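Local coordinates for protein beta sliding clamp (Caulobacter crescentus, PDB 5WCE) that probably tethers DNA polymerases and other proteins to DNA as a ring-shaped head-to-tail homodimer, making DNA synthesis processive, at residues A[267-272]-A[349-354]; A[292-297]-A[332-337]; A[303-308]-A[317-322]; A[359-364]-A[371-376]. One frame throughout, in Å; residues are numbered along the deposited sequence.

Contact 1: A[267-272]-A[349-354]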
loop_
_atom_site.group_PDB
_atom_site.type_symbol
_atom_site.label_atom_id
_atom_site.label_comp_id
_atom_site.label_asym_id
_atom_site.label_seq_id
_atom_site.Cartn_x
_atom_site.Cartn_y
_atom_site.Cartn_z
ATOM N N LYS A 267 -14.202 18.588 35.566
ATOM C CA LYS A 267 -13.208 17.564 35.944
ATOM C C LYS A 267 -12.055 17.656 34.930
ATOM O O LYS A 267 -12.156 17.143 33.798
ATOM C CB LYS A 267 -13.794 16.165 35.954
ATOM C CG LYS A 267 -14.890 15.970 36.973
ATOM C CD LYS A 267 -15.462 14.572 36.877
ATOM C CE LYS A 267 -16.409 14.259 38.035
ATOM N NZ LYS A 267 -17.672 14.992 37.783
ATOM N N ILE A 268 -10.996 18.356 35.324
ATOM C CA ILE A 268 -9.922 18.667 34.408
ATOM C C ILE A 268 -8.757 17.790 34.745
ATOM O O ILE A 268 -8.387 17.694 35.892
ATOM C CB ILE A 268 -9.556 20.152 34.461
ATOM C CG1 ILE A 268 -10.824 20.970 34.103
ATOM C CG2 ILE A 268 -8.383 20.436 33.520
ATOM C CD1 ILE A 268 -10.682 22.459 34.151
ATOM N N LEU A 269 -8.169 17.192 33.705
ATOM C CA LEU A 269 -7.080 16.268 33.843
ATOM C C LEU A 269 -6.022 16.587 32.769
ATOM O O LEU A 269 -6.370 16.801 31.628
ATOM C CB LEU A 269 -7.727 14.890 33.622
ATOM C CG LEU A 269 -6.986 13.598 33.581
ATOM C CD1 LEU A 269 -8.006 12.499 33.886
ATOM C CD2 LEU A 269 -6.220 13.415 32.255
ATOM N N THR A 270 -4.764 16.575 33.137
ATOM C CA THR A 270 -3.662 16.753 32.198
ATOM C C THR A 270 -2.771 15.521 32.209
ATOM O O THR A 270 -2.531 14.872 33.264
ATOM C CB THR A 270 -2.829 18.011 32.518
ATOM O OG1 THR A 270 -3.682 19.164 32.547
ATOM C CG2 THR A 270 -1.830 18.274 31.416
ATOM N N LEU A 271 -2.273 15.170 31.030
ATOM C CA LEU A 271 -1.450 13.994 30.922
ATOM C C LEU A 271 -0.353 14.147 29.854
ATOM O O LEU A 271 -0.394 15.057 28.976
ATOM C CB LEU A 271 -2.337 12.777 30.703
ATOM C CG LEU A 271 -3.311 12.736 29.498
ATOM C CD1 LEU A 271 -2.562 12.647 28.147
ATOM C CD2 LEU A 271 -4.275 11.573 29.607
ATOM N N ASP A 272 0.603 13.235 29.937
ATOM C CA ASP A 272 1.650 13.065 28.931
ATOM C C ASP A 272 1.036 12.374 27.719
ATOM O O ASP A 272 0.737 11.173 27.746
ATOM C CB ASP A 272 2.811 12.250 29.529
ATOM C CG ASP A 272 3.938 12.033 28.574
ATOM O OD1 ASP A 272 3.779 11.866 27.386
ATOM O OD2 ASP A 272 5.058 11.916 29.057
ATOM N N ALA A 349 -1.625 16.792 26.884
ATOM C CA ALA A 349 -2.979 16.986 26.447
ATOM C C ALA A 349 -3.792 17.236 27.708
ATOM O O ALA A 349 -3.496 16.695 28.772
ATOM C CB ALA A 349 -3.507 15.798 25.679
ATOM N N GLU A 350 -4.783 18.081 27.568
ATOM C CA GLU A 350 -5.725 18.391 28.642
ATOM C C GLU A 350 -7.096 17.913 28.258
ATOM O O GLU A 350 -7.649 18.300 27.178
ATOM C CB GLU A 350 -5.760 19.897 28.951
ATOM C CG GLU A 350 -6.744 20.313 30.026
ATOM C CD GLU A 350 -6.751 21.827 30.263
ATOM O OE1 GLU A 350 -5.696 22.424 30.233
ATOM O OE2 GLU A 350 -7.831 22.443 30.418
ATOM N N PHE A 351 -7.693 17.135 29.164
ATOM C CA PHE A 351 -9.037 16.616 29.000
ATOM C C PHE A 351 -9.947 17.267 30.028
ATOM O O PHE A 351 -9.563 17.409 31.223
ATOM C CB PHE A 351 -9.068 15.106 29.253
ATOM C CG PHE A 351 -8.446 14.298 28.183
ATOM C CD1 PHE A 351 -7.032 14.313 27.999
ATOM C CD2 PHE A 351 -9.212 13.480 27.379
ATOM C CE1 PHE A 351 -6.452 13.514 27.021
ATOM C CE2 PHE A 351 -8.618 12.705 26.402
ATOM C CZ PHE A 351 -7.249 12.767 26.200
ATOM N N ARG A 352 -11.139 17.640 29.587
ATOM C CA ARG A 352 -12.187 18.180 30.476
ATOM C C ARG A 352 -13.445 17.324 30.413
ATOM O O ARG A 352 -14.114 17.243 29.376
ATOM C CB ARG A 352 -12.501 19.631 30.152
ATOM C CG ARG A 352 -11.235 20.469 30.090
ATOM C CD ARG A 352 -11.554 21.959 30.039
ATOM N NE ARG A 352 -10.322 22.714 29.867
ATOM C CZ ARG A 352 -10.260 23.986 29.481
ATOM N NH1 ARG A 352 -11.364 24.686 29.225
ATOM N NH2 ARG A 352 -9.084 24.594 29.356
ATOM N N PHE A 353 -13.783 16.709 31.537
ATOM C CA PHE A 353 -14.903 15.796 31.634
ATOM C C PHE A 353 -16.013 16.394 32.489
ATOM O O PHE A 353 -15.756 17.256 33.346
ATOM C CB PHE A 353 -14.473 14.488 32.343
ATOM C CG PHE A 353 -13.324 13.745 31.719
ATOM C CD1 PHE A 353 -12.019 14.007 32.075
ATOM C CD2 PHE A 353 -13.561 12.725 30.802
ATOM C CE1 PHE A 353 -10.960 13.290 31.522
ATOM C CE2 PHE A 353 -12.479 12.004 30.257
ATOM C CZ PHE A 353 -11.197 12.278 30.614
ATOM N N ALA A 354 -17.240 15.981 32.222
ATOM C CA ALA A 354 -18.385 16.293 33.104
ATOM C C ALA A 354 -18.806 14.956 33.721
ATOM O O ALA A 354 -18.152 14.512 34.639
ATOM C CB ALA A 354 -19.493 16.997 32.371
HETATM O O HOH W 1 -3.495 21.703 31.340
#
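An antiparallel strand pair of the C-terminal domain sets Leu269 opposite Phe351 and Leu271 opposite Ala349. Strand 267-272 is outermost in its sheet within this chain. Lys267-Phe353, Leu269-Phe351 and Leu271-Ala349 are hydrogen-bonded pairs with two backbone bonds each; Phe351 N lies 2.8 Å from Leu269 O. Leu269, Leu271, Phe351 and Phe353 fill the buried face. CD1 of Leu269 meets CE1 of Phe353 at 3.9 Å, and Phe328 meets the Phe353 ring edge-to-face. Leu271 holds CG between its backbone N and carbonyl carbon (chi1 57°), which brings CD2 within 3.9 Å of Phe351 CE1.

The other face carries Ile268, Thr270, Glu350 and Arg352. Arg352 grips Glu350 side-on with two nitrogens on one oxygen: NE is 2.6 Å from OE2 on its anti side, and NH2 comes to the syn side, tilted out of the carboxylate plane. A water donates to Glu350 OE1 and lies 2.8 Å from Thr270 OG1, bridging the strands. With an alanine in place of Glu350, the Arg352 guanidinium would probably lose its counter-charge and be free to turn. At the strand end, Lys267 NZ donates to Ala354 O at 3.2 Å, from above the carbonyl plane.

Contact 2: A[292-297]-A[332-337]; sequences RSVKLA and FNARYL
Val294 and Phe332 form an antiparallel hydrogen-bonded pair just where strand 328-333 gives way to helix 334-343. The backbone bonds come first. Val294 N donates to Phe332 O at 2.8 Å, and Phe332 N returns a bond to Val294 O. Two residues on, Ala334 N, in the first turn of the helix, donates to Arg292 O at 2.8 Å and ties the helix start to the neighbouring strand.

The apolar contacts lie on the buried side. A chi1 of 57° wedges Val294 CG1 between N and C and points it at Leu337 CD2, 4.0 Å away. The two side chains cross at about a right angle, and CG1 also touches Ala334. Leu296 brings CD2 to the edge of the Phe332 ring, near the ring plane, 4.0 Å from CE2. Leu305 of the next strand and Phe276 of helix 273-284 close round this group.

The polar contacts gather at Asn333. Its OD1 accepts from Tyr336 N at 3.3 Å and, weakly, from Arg335 N. A water donates to the same oxygen at 2.7 Å and accepts from Arg292 N at 3.0 Å, so it joins the two segments. Asn333 CG also lies over one face of the Tyr336 ring, offset toward the rim. The guanidinium groups of Arg292 and Arg335 come close, but Arg292 has two conformers, so their approach is doubtful.

As in other DNA-encircling rings of this family, such helices probably line the inside, with the sheets outside. Here the helix starts at a strand-to-helix junction with Asn333 as its side-chain N-cap.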
loop_
_atom_site.group_PDB
_atom_site.type_symbol
_atom_site.label_atom_id
_atom_site.label_comp_id
_atom_site.label_asym_id
_atom_site.label_seq_id
_atom_site.Cartn_x
_atom_site.Cartn_y
_atom_site.Cartn_z
ATOM N N ARG A 292 -13.155 -0.708 18.286
ATOM C CA ARG A 292 -12.513 -1.138 19.521
ATOM C C ARG A 292 -12.830 -0.051 20.543
ATOM O O ARG A 292 -12.457 1.053 20.332
ATOM C CB ARG A 292 -10.954 -1.198 19.392
ATOM C CG ARG A 292 -10.349 -2.084 18.306
ATOM C CD ARG A 292 -9.873 -1.296 17.089
ATOM N NE ARG A 292 -8.526 -0.722 17.196
ATOM C CZ ARG A 292 -8.307 0.579 17.326
ATOM N NH1 ARG A 292 -9.328 1.379 17.391
ATOM N NH2 ARG A 292 -7.089 1.082 17.391
ATOM N N SER A 293 -13.504 -0.389 21.630
ATOM C CA SER A 293 -13.707 0.555 22.731
ATOM C C SER A 293 -12.670 0.366 23.861
ATOM O O SER A 293 -12.275 -0.766 24.153
ATOM C CB SER A 293 -15.077 0.339 23.321
ATOM O OG SER A 293 -16.037 0.650 22.311
ATOM N N VAL A 294 -12.331 1.462 24.539
ATOM C CA VAL A 294 -11.427 1.429 25.686
ATOM C C VAL A 294 -12.127 2.091 26.885
ATOM O O VAL A 294 -12.731 3.165 26.746
ATOM C CB VAL A 294 -10.079 2.078 25.351
ATOM C CG1 VAL A 294 -10.216 3.496 24.872
ATOM C CG2 VAL A 294 -9.110 2.048 26.532
ATOM N N LYS A 295 -12.030 1.427 28.033
ATOM C CA LYS A 295 -12.490 1.979 29.306
ATOM C C LYS A 295 -11.367 2.747 30.026
ATOM O O LYS A 295 -10.277 2.231 30.150
ATOM C CB LYS A 295 -13.004 0.862 30.217
ATOM C CG LYS A 295 -13.529 1.357 31.568
ATOM C CD LYS A 295 -14.096 0.124 32.277
ATOM C CE LYS A 295 -14.517 0.343 33.690
ATOM N NZ LYS A 295 -14.863 -1.032 34.202
ATOM N N LEU A 296 -11.667 3.958 30.485
ATOM C CA LEU A 296 -10.758 4.815 31.247
ATOM C C LEU A 296 -11.355 4.879 32.651
ATOM O O LEU A 296 -12.449 5.461 32.845
ATOM C CB LEU A 296 -10.686 6.237 30.684
ATOM C CG LEU A 296 -9.871 6.568 29.432
ATOM C CD1 LEU A 296 -10.316 5.709 28.258
ATOM C CD2 LEU A 296 -9.934 8.046 29.081
ATOM N N ALA A 297 -10.696 4.216 33.611
ATOM C CA ALA A 297 -11.070 4.318 35.004
ATOM C C ALA A 297 -10.181 5.409 35.615
ATOM O O ALA A 297 -8.969 5.231 35.789
ATOM C CB ALA A 297 -10.898 2.974 35.700
ATOM N N PHE A 332 -14.426 5.256 25.511
ATOM C CA PHE A 332 -14.295 5.887 24.204
ATOM C C PHE A 332 -13.917 4.847 23.137
ATOM O O PHE A 332 -13.380 3.800 23.447
ATOM C CB PHE A 332 -13.233 6.970 24.169
ATOM C CG PHE A 332 -13.514 8.137 25.070
ATOM C CD1 PHE A 332 -14.623 8.958 24.837
ATOM C CD2 PHE A 332 -12.652 8.455 26.088
ATOM C CE1 PHE A 332 -14.901 10.018 25.653
ATOM C CE2 PHE A 332 -12.915 9.534 26.911
ATOM C CZ PHE A 332 -14.052 10.304 26.701
ATOM N N ASN A 333 -14.300 5.130 21.903
ATOM C CA ASN A 333 -13.756 4.392 20.746
ATOM C C ASN A 333 -12.257 4.691 20.716
ATOM O O ASN A 333 -11.815 5.848 20.707
ATOM C CB ASN A 333 -14.495 4.838 19.459
ATOM C CG ASN A 333 -13.985 4.156 18.192
ATOM O OD1 ASN A 333 -12.831 4.243 17.878
ATOM N ND2 ASN A 333 -14.881 3.554 17.448
ATOM N N ALA A 334 -11.463 3.633 20.745
ATOM C CA ALA A 334 -9.999 3.787 20.818
ATOM C C ALA A 334 -9.417 4.560 19.646
ATOM O O ALA A 334 -8.533 5.402 19.847
ATOM C CB ALA A 334 -9.286 2.442 20.984
ATOM N N ARG A 335 -9.910 4.303 18.438
ATOM C CA ARG A 335 -9.419 5.000 17.259
ATOM C C ARG A 335 -9.697 6.514 17.356
ATOM O O ARG A 335 -8.827 7.350 17.077
ATOM C CB ARG A 335 -10.024 4.407 15.942
ATOM C CG ARG A 335 -9.565 5.107 14.651
ATOM C CD ARG A 335 -8.061 5.333 14.569
ATOM N NE ARG A 335 -7.300 4.104 14.826
ATOM C CZ ARG A 335 -5.997 4.017 15.171
ATOM N NH1 ARG A 335 -5.244 5.107 15.321
ATOM N NH2 ARG A 335 -5.444 2.804 15.371
ATOM N N TYR A 336 -10.909 6.874 17.794
ATOM C CA TYR A 336 -11.249 8.271 17.940
ATOM C C TYR A 336 -10.348 8.971 18.971
ATOM O O TYR A 336 -9.921 10.119 18.770
ATOM C CB TYR A 336 -12.755 8.445 18.282
ATOM C CG TYR A 336 -13.728 7.896 17.258
ATOM C CD1 TYR A 336 -13.329 7.585 15.931
ATOM C CD2 TYR A 336 -15.036 7.621 17.612
ATOM C CE1 TYR A 336 -14.212 7.053 15.026
ATOM C CE2 TYR A 336 -15.927 7.083 16.688
ATOM C CZ TYR A 336 -15.490 6.819 15.389
ATOM O OH TYR A 336 -16.385 6.277 14.507
ATOM N N LEU A 337 -10.047 8.284 20.074
ATOM C CA LEU A 337 -9.150 8.837 21.078
ATOM C C LEU A 337 -7.741 9.005 20.525
ATOM O O LEU A 337 -7.108 10.052 20.662
ATOM C CB LEU A 337 -9.168 7.928 22.287
ATOM C CG LEU A 337 -8.341 8.206 23.498
ATOM C CD1 LEU A 337 -8.586 9.628 23.993
ATOM C CD2 LEU A 337 -8.650 7.160 24.584
HETATM O O HOH W 2 -11.833 1.811 17.296
#

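Contact 3: A[303-308]-A[317-322]; sequences ITLTVR and EEVEVD
Ile303 and Val319 lie opposite each other in the hairpin of strands 302-308 and 314-320. Four backbone bonds satisfy the N and O of Ile303, Val319, Leu305 and Glu317. Ile303 N donates to Val319 O and Val319 N to Ile303 O, the latter at 2.8 Å. Leu305 N donates to Glu317 O at 2.7 Å, and Glu317 N bonds back to Leu305 O.

Between these rungs Thr304 and Glu318 lie side by side. One water serves both: it is 2.7 Å from Thr304 OG1 and donates to Glu318 OE2 at 2.6 Å. The other carboxylate oxygen, Glu318 OE1, forms a salt bridge with Arg111 of the second subunit. Glu317 turns its carboxylate the other way, to a salt bridge with Arg282.

The apolar contacts are few. Val321 CG1 meets Ile303 CG1 at 3.9 Å, the side chains crossing at about a right angle, and Leu305 CD1 lies 4.2 Å from Val319 CG2. A glycine in place of Val321 is likely to open a gap beside Ile303 and also beside Leu269 and Leu271.

Strand 293-299 flanks strand 302-308 on its far edge, while helix 273-284 lies against Leu305, Glu317 and Val319 through Ala279. Beyond Glu317 the sheet runs on into a strand of the second subunit.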
loop_
_atom_site.group_PDB
_atom_site.type_symbol
_atom_site.label_atom_id
_atom_site.label_comp_id
_atom_site.label_asym_id
_atom_site.label_seq_id
_atom_site.Cartn_x
_atom_site.Cartn_y
_atom_site.Cartn_z
ATOM N N ILE A 303 -5.093 6.982 35.392
ATOM C CA ILE A 303 -6.104 6.374 34.541
ATOM C C ILE A 303 -5.716 4.935 34.361
ATOM O O ILE A 303 -4.575 4.648 33.949
ATOM C CB ILE A 303 -6.210 7.054 33.176
ATOM C CG1 ILE A 303 -6.611 8.497 33.343
ATOM C CG2 ILE A 303 -7.242 6.312 32.301
ATOM C CD1 ILE A 303 -6.738 9.255 32.061
ATOM N N THR A 304 -6.641 4.032 34.657
ATOM C CA THR A 304 -6.443 2.613 34.329
ATOM C C THR A 304 -7.225 2.348 33.031
ATOM O O THR A 304 -8.435 2.568 32.990
ATOM C CB THR A 304 -6.915 1.741 35.505
ATOM O OG1 THR A 304 -6.068 2.042 36.605
ATOM C CG2 THR A 304 -6.768 0.252 35.215
ATOM N N LEU A 305 -6.533 1.930 31.996
ATOM C CA LEU A 305 -7.129 1.628 30.717
ATOM C C LEU A 305 -7.448 0.159 30.614
ATOM O O LEU A 305 -6.572 -0.676 30.878
ATOM C CB LEU A 305 -6.166 2.013 29.568
ATOM C CG LEU A 305 -5.786 3.486 29.468
ATOM C CD1 LEU A 305 -4.562 3.602 28.527
ATOM C CD2 LEU A 305 -6.998 4.294 29.002
ATOM N N THR A 306 -8.672 -0.177 30.182
ATOM C CA THR A 306 -9.035 -1.578 29.883
ATOM C C THR A 306 -9.663 -1.727 28.487
ATOM O O THR A 306 -10.541 -0.953 28.126
ATOM C CB THR A 306 -9.976 -2.134 30.946
ATOM O OG1 THR A 306 -9.368 -2.016 32.212
ATOM C CG2 THR A 306 -10.301 -3.578 30.688
ATOM N N VAL A 307 -9.200 -2.716 27.708
ATOM C CA VAL A 307 -9.824 -3.138 26.445
ATOM C C VAL A 307 -10.090 -4.636 26.548
ATOM O O VAL A 307 -9.323 -5.368 27.201
ATOM C CB VAL A 307 -8.945 -2.845 25.212
ATOM C CG1 VAL A 307 -9.539 -3.355 23.864
ATOM C CG2 VAL A 307 -8.727 -1.375 25.044
ATOM N N ARG A 308 -11.230 -5.069 26.004
ATOM C CA ARG A 308 -11.609 -6.461 25.877
ATOM C C ARG A 308 -12.008 -6.705 24.422
ATOM O O ARG A 308 -12.511 -5.813 23.756
ATOM C CB ARG A 308 -12.753 -6.840 26.802
ATOM C CG ARG A 308 -12.404 -6.636 28.284
ATOM C CD ARG A 308 -13.401 -7.272 29.249
ATOM N NE ARG A 308 -12.894 -8.467 29.947
ATOM C CZ ARG A 308 -12.792 -9.699 29.426
ATOM N NH1 ARG A 308 -13.126 -9.982 28.170
ATOM N NH2 ARG A 308 -12.332 -10.674 30.182
ATOM N N GLU A 317 -3.731 -1.325 31.253
ATOM C CA GLU A 317 -2.539 -0.520 31.548
ATOM C C GLU A 317 -2.849 0.675 32.415
ATOM O O GLU A 317 -3.851 1.373 32.160
ATOM C CB GLU A 317 -1.810 -0.089 30.254
ATOM C CG GLU A 317 -0.565 0.735 30.493
ATOM C CD GLU A 317 0.381 0.756 29.327
ATOM O OE1 GLU A 317 0.175 0.013 28.341
ATOM O OE2 GLU A 317 1.382 1.513 29.396
ATOM N N GLU A 318 -2.009 0.905 33.440
ATOM C CA GLU A 318 -2.137 2.118 34.284
ATOM C C GLU A 318 -1.215 3.206 33.761
ATOM O O GLU A 318 -0.071 2.949 33.376
ATOM C CB GLU A 318 -1.799 1.838 35.725
ATOM C CG GLU A 318 -2.588 0.683 36.303
ATOM C CD GLU A 318 -2.145 0.274 37.700
ATOM O OE1 GLU A 318 -1.038 0.665 38.136
ATOM O OE2 GLU A 318 -2.923 -0.460 38.348
ATOM N N VAL A 319 -1.751 4.417 33.704
ATOM C CA VAL A 319 -0.999 5.614 33.283
ATOM C C VAL A 319 -1.169 6.677 34.369
ATOM O O VAL A 319 -2.292 6.984 34.779
ATOM C CB VAL A 319 -1.508 6.173 31.947
ATOM C CG1 VAL A 319 -0.686 7.417 31.583
ATOM C CG2 VAL A 319 -1.395 5.113 30.845
ATOM N N GLU A 320 -0.050 7.190 34.863
ATOM C CA GLU A 320 -0.074 8.297 35.836
ATOM C C GLU A 320 -0.546 9.594 35.127
ATOM O O GLU A 320 -0.158 9.872 34.004
ATOM C CB GLU A 320 1.308 8.478 36.521
ATOM C CG GLU A 320 1.831 7.143 37.102
ATOM C CD GLU A 320 0.817 6.531 38.084
ATOM O OE1 GLU A 320 0.285 7.319 38.919
ATOM O OE2 GLU A 320 0.498 5.293 38.016
ATOM N N VAL A 321 -1.448 10.310 35.753
ATOM C CA VAL A 321 -1.974 11.560 35.181
ATOM C C VAL A 321 -2.096 12.570 36.317
ATOM O O VAL A 321 -2.022 12.207 37.483
ATOM C CB VAL A 321 -3.321 11.417 34.445
ATOM C CG1 VAL A 321 -3.234 10.363 33.341
ATOM C CG2 VAL A 321 -4.456 11.120 35.440
ATOM N N ASP A 322 -2.256 13.840 35.924
ATOM C CA ASP A 322 -2.490 14.928 36.843
ATOM C C ASP A 322 -3.995 15.181 36.984
ATOM O O ASP A 322 -4.631 15.862 36.109
ATOM C CB ASP A 322 -1.790 16.175 36.296
ATOM C CG ASP A 322 -1.657 17.286 37.318
ATOM O OD1 ASP A 322 -2.016 17.123 38.477
ATOM O OD2 ASP A 322 -1.033 18.312 36.989
HETATM O O HOH W 3 -5.482 0.123 38.351
#

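Contact 4: A[359-364]-A[371-376]; sequences PTLVVD and KYVLMP
Val362, Tyr372 and Leu374 share one buried face of the strand pair. CG2 of Val362 meets CD1 of Leu374 at 4.0 Å, and the CB atoms of Val362 and Tyr372 lie 4.2 Å apart. Val340 of helix 334-343 covers Val362 and Tyr372; Leu337 of the same helix covers Leu374. Leu361 and Val373 occupy the opposite face, where Leu361 CD1 and Val373 CG2 are 4.4 Å apart. With chi1 at -174°, Leu361 swings CD1 back over the partner strand, 3.5 Å from Tyr372 O.

The two strands form a beta hairpin, 360-364 with 370-374, in the eight-stranded sheet that passes from the central to the C-terminal domain. Strand 370-374 bonds onward to Leu189 and Leu191 of strand 188-195, and strand 360-364 to strand 348-353. Within the hairpin, Thr360-Leu374 and Val362-Tyr372 are the hydrogen-bonded pairs. Val362 N donates to Tyr372 O at 2.7 Å. Thr360 N donates to Leu374 O at 2.9 Å, and each pair has a return bond.

At the outer end Pro359 turns CB to Val373 CG1 at 3.8 Å. It also runs alongside Met375, whose side chain has two conformers, so that touch is doubtful. The polar groups are tied to residues outside the hairpin strands. Asn265 ND2 donates to Pro359 O. Tyr372 OH is hydrogen-bonded to Lys149 O, and the Asp364 carboxylate accepts from Ala345 N through OD2 and from Val366 N through OD1.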
loop_
_atom_site.group_PDB
_atom_site.type_symbol
_atom_site.label_atom_id
_atom_site.label_comp_id
_atom_site.label_asym_id
_atom_site.label_seq_id
_atom_site.Cartn_x
_atom_site.Cartn_y
_atom_site.Cartn_z
ATOM N N PRO A 359 -20.397 14.710 26.558
ATOM C CA PRO A 359 -19.227 14.976 25.714
ATOM C C PRO A 359 -18.008 15.436 26.511
ATOM O O PRO A 359 -18.152 16.200 27.469
ATOM C CB PRO A 359 -19.712 16.115 24.782
ATOM C CG PRO A 359 -21.196 15.974 24.775
ATOM C CD PRO A 359 -21.561 15.531 26.173
ATOM N N THR A 360 -16.814 15.048 26.037
ATOM C CA THR A 360 -15.580 15.352 26.649
ATOM C C THR A 360 -14.806 16.286 25.729
ATOM O O THR A 360 -14.745 16.052 24.568
ATOM C CB THR A 360 -14.792 14.038 26.892
ATOM O OG1 THR A 360 -15.512 13.229 27.836
ATOM C CG2 THR A 360 -13.462 14.279 27.446
ATOM N N LEU A 361 -14.193 17.320 26.297
ATOM C CA LEU A 361 -13.394 18.305 25.551
ATOM C C LEU A 361 -11.944 17.922 25.712
ATOM O O LEU A 361 -11.499 17.554 26.821
ATOM C CB LEU A 361 -13.595 19.712 26.139
ATOM C CG LEU A 361 -12.958 20.876 25.429
ATOM C CD1 LEU A 361 -13.639 21.004 24.088
ATOM C CD2 LEU A 361 -13.130 22.201 26.170
ATOM N N VAL A 362 -11.192 17.989 24.624
ATOM C CA VAL A 362 -9.746 17.850 24.685
ATOM C C VAL A 362 -9.148 19.123 24.114
ATOM O O VAL A 362 -9.546 19.571 22.993
ATOM C CB VAL A 362 -9.255 16.640 23.881
ATOM C CG1 VAL A 362 -7.772 16.415 24.118
ATOM C CG2 VAL A 362 -10.059 15.399 24.266
ATOM N N VAL A 363 -8.257 19.731 24.871
ATOM C CA VAL A 363 -7.597 20.954 24.441
ATOM C C VAL A 363 -6.095 20.740 24.392
ATOM O O VAL A 363 -5.549 19.871 25.073
ATOM C CB VAL A 363 -7.962 22.204 25.248
ATOM C CG1 VAL A 363 -9.456 22.563 25.129
ATOM C CG2 VAL A 363 -7.572 22.109 26.656
ATOM N N ASP A 364 -5.445 21.538 23.555
ATOM C CA ASP A 364 -4.032 21.426 23.288
ATOM C C ASP A 364 -3.367 22.644 23.934
ATOM O O ASP A 364 -3.533 23.780 23.436
ATOM C CB ASP A 364 -3.740 21.444 21.792
ATOM C CG ASP A 364 -2.281 21.224 21.491
ATOM O OD1 ASP A 364 -1.422 21.483 22.396
ATOM O OD2 ASP A 364 -1.961 20.822 20.343
ATOM N N LYS A 371 -10.025 22.717 19.159
ATOM C CA LYS A 371 -10.820 22.007 20.171
ATOM C C LYS A 371 -11.192 20.655 19.609
ATOM O O LYS A 371 -11.607 20.545 18.433
ATOM C CB LYS A 371 -12.086 22.803 20.571
ATOM C CG LYS A 371 -11.788 24.106 21.276
ATOM C CD LYS A 371 -13.081 24.853 21.639
ATOM C CE LYS A 371 -12.870 26.216 22.315
ATOM N NZ LYS A 371 -12.693 27.328 21.346
ATOM N N TYR A 372 -11.112 19.609 20.451
ATOM C CA TYR A 372 -11.637 18.295 20.080
ATOM C C TYR A 372 -12.709 17.834 21.096
ATOM O O TYR A 372 -12.623 18.123 22.302
ATOM C CB TYR A 372 -10.546 17.267 19.974
ATOM C CG TYR A 372 -9.539 17.706 18.952
ATOM C CD1 TYR A 372 -9.791 17.526 17.593
ATOM C CD2 TYR A 372 -8.398 18.381 19.331
ATOM C CE1 TYR A 372 -8.881 18.008 16.648
ATOM C CE2 TYR A 372 -7.521 18.896 18.379
ATOM C CZ TYR A 372 -7.799 18.673 17.034
ATOM O OH TYR A 372 -6.923 19.148 16.044
ATOM N N VAL A 373 -13.722 17.193 20.561
ATOM C CA VAL A 373 -14.815 16.666 21.347
ATOM C C VAL A 373 -14.888 15.145 21.047
ATOM O O VAL A 373 -14.919 14.705 19.858
ATOM C CB VAL A 373 -16.173 17.327 21.078
ATOM C CG1 VAL A 373 -17.216 16.827 22.065
ATOM C CG2 VAL A 373 -16.088 18.843 21.201
ATOM N N LEU A 374 -14.883 14.376 22.132
ATOM C CA LEU A 374 -15.123 12.928 22.117
ATOM C C LEU A 374 -16.428 12.617 22.817
ATOM O O LEU A 374 -16.697 13.180 23.882
ATOM C CB LEU A 374 -14.018 12.172 22.846
ATOM C CG LEU A 374 -12.640 12.279 22.179
ATOM C CD1 LEU A 374 -11.530 11.882 23.155
ATOM C CD2 LEU A 374 -12.623 11.478 20.906
ATOM N N MET A 375 -17.198 11.727 22.178
ATOM C CA MET A 375 -18.477 11.307 22.700
ATOM C C MET A 375 -18.284 9.962 23.412
ATOM O O MET A 375 -17.706 9.040 22.861
ATOM C CB MET A 375 -19.482 11.219 21.576
ATOM C CG MET A 375 -19.575 12.542 20.782
ATOM S SD MET A 375 -20.032 13.936 21.834
ATOM C CE MET A 375 -21.674 13.354 22.243
ATOM N N PRO A 376 -18.743 9.865 24.652
ATOM C CA PRO A 376 -18.500 8.610 25.350
ATOM C C PRO A 376 -19.456 7.522 24.961
ATOM O O PRO A 376 -20.487 7.757 24.337
ATOM C CB PRO A 376 -18.653 8.998 26.819
ATOM C CG PRO A 376 -19.743 10.021 26.789
ATOM C CD PRO A 376 -19.471 10.816 25.522
#

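All four contacts lie in the C-terminal domain. Along the chain, contact 1 opens first; contacts 2 and 3 fall between its two strands, and contact 4 follows. Contacts 1 and 4 share one sheet, where strands 348-353 and 360-364 are neighbours, and their centres are about 9 Å apart. Contacts 2 and 3 share the four-stranded sheet, with centres about 11 Å apart. Phe332 bridges the two sheets, touching Phe353, Thr360 and Leu374. Contacts 3 and 4 do not touch, with nearest atoms about 10 Å apart. Contact 4 leads to the central domain and contact 3 to the second subunit, so the domain joins both neighbours in the ring.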